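PDB 5KTC: FdhC from Acinetobacter nosocomialis, which transfers a 3-hydroxybutanoyl group from its coenzyme A thioester to the 3-amino group of a dTDP-linked 3,6-dideoxy sugar, as a GNAT-superfamily N-acyltransferase. Local coordinates for residues Y12-E17 / I67-D72. Residues are numbered along the deposited sequence; the frame is centred on the assembly and turned at random.
Sequences YLRLVE and IIFRSD
Tyr-12 lays one face of its ring over the CB of Phe-69, a CH-pi contact with that carbon 3.4 Å from the ring centroid. The two rings run almost parallel, planes 6° apart, but are slid so far that they barely overlap. A chi1 of 61° sets the tyrosine CG between its backbone N and carbonyl carbon and turns the ring across to its neighbour; Ser-71 OG lies at the ring edge. Farther along this face, the rim of the phenylalanine, CE1 and CZ, lies against the Arg-14 guanidinium, with planes 55° apart: CE1 sits over the guanidinium face, while Arg-14 NH2 lies at the ring edge in the ring plane, 3.6 Å from Phe-69 CZ. The arginine chain bends at chi2 and passes beside Ile-67; Arg-14 NH1 donates to Leu-15 O at 2.8 Å, from above the carbonyl plane. Just past strand 11-15, Val-16 CG2 meets Ile-67 CD1, the side chains crossing at about a right angle. On the other face, Leu-13 CD2 packs alongside CG1 of Ile-68, whose side chain also nears the CoA-binding Trp-97 and Leu-99. Two antiparallel hydrogen-bonded pairs, Tyr-12 with Phe-69 and Arg-14 with Ile-67, flank the non-hydrogen-bonded pair Leu-13 with Ile-68, joining the first two strands of the GNAT sheet. Arg-14 NH1 also forms a salt bridge with Asp-20; these two partners probably limit rotation of the guanidinium against Phe-69.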
ATOM      1  N   TYR A  12     -11.381   1.271   0.691  1.00 13.05           N
ATOM      2  CA  TYR A  12     -11.218   1.475  -0.709  1.00 12.68           C
ATOM      3  C   TYR A  12     -10.104   2.475  -0.919  1.00 13.45           C
ATOM      4  O   TYR A  12      -9.706   3.166   0.024  1.00 13.50           O
ATOM      5  CB  TYR A  12     -12.490   1.966  -1.385  1.00 12.41           C
ATOM      6  CG  TYR A  12     -13.060   3.277  -0.936  1.00 12.07           C
ATOM      7  CD1 TYR A  12     -13.968   3.351   0.118  1.00 11.91           C
ATOM      8  CD2 TYR A  12     -12.706   4.453  -1.549  1.00 11.89           C
ATOM      9  CE1 TYR A  12     -14.542   4.541   0.504  1.00 12.80           C
ATOM     10  CE2 TYR A  12     -13.267   5.665  -1.148  1.00 12.56           C
ATOM     11  CZ  TYR A  12     -14.165   5.733  -0.102  1.00 13.23           C
ATOM     12  OH  TYR A  12     -14.677   6.954   0.378  1.00 13.19           O
ATOM     13  N   LEU A  13      -9.567   2.474  -2.109  1.00 13.21           N
ATOM     14  CA  LEU A  13      -8.434   3.341  -2.470  1.00 13.00           C
ATOM     15  C   LEU A  13      -8.836   4.211  -3.614  1.00 13.06           C
ATOM     16  O   LEU A  13      -9.503   3.767  -4.512  1.00 14.03           O
ATOM     17  CB  LEU A  13      -7.210   2.538  -2.949  1.00 13.55           C
ATOM     18  CG  LEU A  13      -6.531   1.457  -2.089  1.00 15.57           C
ATOM     19  CD1 LEU A  13      -5.075   1.192  -2.416  1.00 17.81           C
ATOM     20  CD2 LEU A  13      -6.720   1.535  -0.619  1.00 15.83           C
ATOM     21  N   ARG A  14      -8.301   5.426  -3.647  1.00 13.38           N
ATOM     22  CA  ARG A  14      -8.411   6.289  -4.835  1.00 12.34           C
ATOM     23  C   ARG A  14      -7.184   7.125  -5.015  1.00 12.96           C
ATOM     24  O   ARG A  14      -6.484   7.412  -4.009  1.00 12.42           O
ATOM     25  CB  ARG A  14      -9.678   7.132  -4.791  1.00 13.54           C
ATOM     26  CG  ARG A  14      -9.675   8.209  -3.714  1.00 15.04           C
ATOM     27  CD  ARG A  14     -10.053   9.593  -4.271  1.00 15.63           C
ATOM     28  NE  ARG A  14     -10.081  10.573  -3.207  1.00 15.96           N
ATOM     29  CZ  ARG A  14      -9.059  11.294  -2.762  1.00 16.46           C
ATOM     30  NH1 ARG A  14      -7.866  11.221  -3.350  1.00 16.57           N
ATOM     31  NH2 ARG A  14      -9.246  12.126  -1.726  1.00 15.92           N
ATOM     32  N   LEU A  15      -6.894   7.514  -6.259  1.00 12.14           N
ATOM     33  CA  LEU A  15      -5.643   8.268  -6.504  1.00 13.81           C
ATOM     34  C   LEU A  15      -5.543   9.591  -5.766  1.00 14.33           C
ATOM     35  O   LEU A  15      -6.534  10.336  -5.651  1.00 14.51           O
ATOM     36  CB  LEU A  15      -5.482   8.499  -7.998  1.00 14.98           C
ATOM     37  CG  LEU A  15      -5.252   7.214  -8.827  1.00 14.91           C
ATOM     38  CD1 LEU A  15      -5.291   7.431 -10.332  1.00 16.83           C
ATOM     39  CD2 LEU A  15      -3.928   6.582  -8.435  1.00 15.34           C
ATOM     40  N   VAL A  16      -4.336   9.881  -5.280  1.00 14.23           N
ATOM     41  CA  VAL A  16      -4.022  11.154  -4.608  1.00 15.38           C
ATOM     42  C   VAL A  16      -4.272  12.360  -5.514  1.00 15.88           C
ATOM     43  O   VAL A  16      -3.982  12.303  -6.720  1.00 16.21           O
ATOM     44  CB  VAL A  16      -2.572  11.129  -4.077  1.00 15.65           C
ATOM     45  CG1 VAL A  16      -2.063  12.498  -3.643  1.00 17.03           C
ATOM     46  CG2 VAL A  16      -2.540  10.162  -2.909  1.00 15.02           C
ATOM     47  N   GLU A  17      -4.835  13.415  -4.935  1.00 17.27           N
ATOM     48  CA  GLU A  17      -4.959  14.737  -5.653  1.00 19.51           C
ATOM     49  C   GLU A  17      -4.228  15.811  -4.822  1.00 19.78           C
ATOM     50  O   GLU A  17      -3.956  15.599  -3.618  1.00 17.28           O
ATOM     51  CB  GLU A  17      -6.432  15.132  -5.827  1.00 19.79           C
ATOM     52  CG  GLU A  17      -7.381  14.155  -6.535  1.00 23.22           C
ATOM     53  CD  GLU A  17      -7.032  13.901  -7.988  1.00 27.15           C
ATOM     54  OE1 GLU A  17      -7.492  12.883  -8.532  1.00 27.54           O
ATOM     55  OE2 GLU A  17      -6.317  14.719  -8.608  1.00 27.94           O
ATOM     56  N   ILE A  67      -4.906   7.460  -1.542  1.00 10.32           N
ATOM     57  CA  ILE A  67      -5.492   7.614  -0.221  1.00 10.34           C
ATOM     58  C   ILE A  67      -6.316   6.333   0.046  1.00  9.88           C
ATOM     59  O   ILE A  67      -6.984   5.857  -0.868  1.00 11.06           O
ATOM     60  CB  ILE A  67      -6.432   8.821  -0.120  1.00 10.49           C
ATOM     61  CG1 ILE A  67      -5.729  10.093  -0.574  1.00 10.84           C
ATOM     62  CG2 ILE A  67      -6.983   8.933   1.280  1.00  9.90           C
ATOM     63  CD1 ILE A  67      -4.494  10.479   0.231  1.00 11.75           C
ATOM     64  N   ILE A  68      -6.181   5.830   1.268  1.00  9.79           N
ATOM     65  CA  ILE A  68      -6.931   4.712   1.765  1.00 10.69           C
ATOM     66  C   ILE A  68      -8.110   5.299   2.540  1.00 11.26           C
ATOM     67  O   ILE A  68      -7.897   6.158   3.416  1.00 11.21           O
ATOM     68  CB  ILE A  68      -6.111   3.806   2.682  1.00 10.95           C
ATOM     69  CG1 ILE A  68      -4.805   3.308   2.016  1.00 11.03           C
ATOM     70  CG2 ILE A  68      -6.993   2.629   3.116  1.00 10.83           C
ATOM     71  CD1 ILE A  68      -3.875   2.569   2.975  1.00 11.22           C
ATOM     72  N   PHE A  69      -9.319   4.811   2.263  1.00 12.20           N
ATOM     73  CA  PHE A  69     -10.563   5.304   2.884  1.00 13.18           C
ATOM     74  C   PHE A  69     -11.254   4.171   3.605  1.00 14.28           C
ATOM     75  O   PHE A  69     -11.150   3.055   3.160  1.00 13.76           O
ATOM     76  CB  PHE A  69     -11.547   5.839   1.831  1.00 13.38           C
ATOM     77  CG  PHE A  69     -11.257   7.231   1.388  1.00 12.82           C
ATOM     78  CD1 PHE A  69     -10.374   7.474   0.294  1.00 13.14           C
ATOM     79  CD2 PHE A  69     -11.861   8.313   2.056  1.00 12.60           C
ATOM     80  CE1 PHE A  69     -10.110   8.789  -0.102  1.00 12.99           C
ATOM     81  CE2 PHE A  69     -11.576   9.606   1.660  1.00 13.41           C
ATOM     82  CZ  PHE A  69     -10.705   9.841   0.583  1.00 12.34           C
ATOM     83  N   ARG A  70     -11.941   4.482   4.703  1.00 16.00           N
ATOM     84  CA  ARG A  70     -12.902   3.538   5.263  1.00 17.79           C
ATOM     85  C   ARG A  70     -14.283   3.701   4.593  1.00 18.41           C
ATOM     86  O   ARG A  70     -14.805   4.818   4.399  1.00 16.36           O
ATOM     87  CB  ARG A  70     -12.889   3.491   6.768  1.00 18.96           C
ATOM     88  CG  ARG A  70     -13.419   4.648   7.494  1.00 21.27           C
ATOM     89  CD  ARG A  70     -13.220   4.468   8.969  1.00 22.84           C
ATOM     90  NE  ARG A  70     -14.226   3.530   9.483  1.00 24.30           N
ATOM     91  CZ  ARG A  70     -14.138   2.874  10.624  1.00 24.46           C
ATOM     92  NH1 ARG A  70     -13.043   2.948  11.368  1.00 23.16           N
ATOM     93  NH2 ARG A  70     -15.140   2.069  10.990  1.00 26.64           N
ATOM     94  N   SER A  71     -14.794   2.557   4.136  1.00 15.99           N
ATOM     95  CA  SER A  71     -16.016   2.462   3.378  1.00 17.30           C
ATOM     96  C   SER A  71     -17.282   2.892   4.106  1.00 16.74           C
ATOM     97  O   SER A  71     -18.195   3.327   3.453  1.00 16.36           O
ATOM     98  CB  SER A  71     -16.268   0.999   2.996  1.00 18.73           C
ATOM     99  OG  SER A  71     -15.191   0.562   2.196  1.00 21.61           O
ATOM    100  N   ASP A  72     -17.352   2.680   5.408  1.00 16.37           N
ATOM    101  CA  ASP A  72     -18.606   2.870   6.164  1.00 16.98           C
ATOM    102  C   ASP A  72     -18.972   4.366   6.274  1.00 18.42           C
ATOM    103  O   ASP A  72     -20.161   4.708   6.181  1.00 17.03           O
ATOM    104  CB  ASP A  72     -18.572   2.131   7.504  1.00 17.40           C
ATOM    105  CG  ASP A  72     -17.566   2.671   8.453  1.00 19.45           C
ATOM    106  OD1 ASP A  72     -16.758   3.568   8.069  1.00 21.75           O
ATOM    107  OD2 ASP A  72     -17.517   2.168   9.593  1.00 22.48           O
TER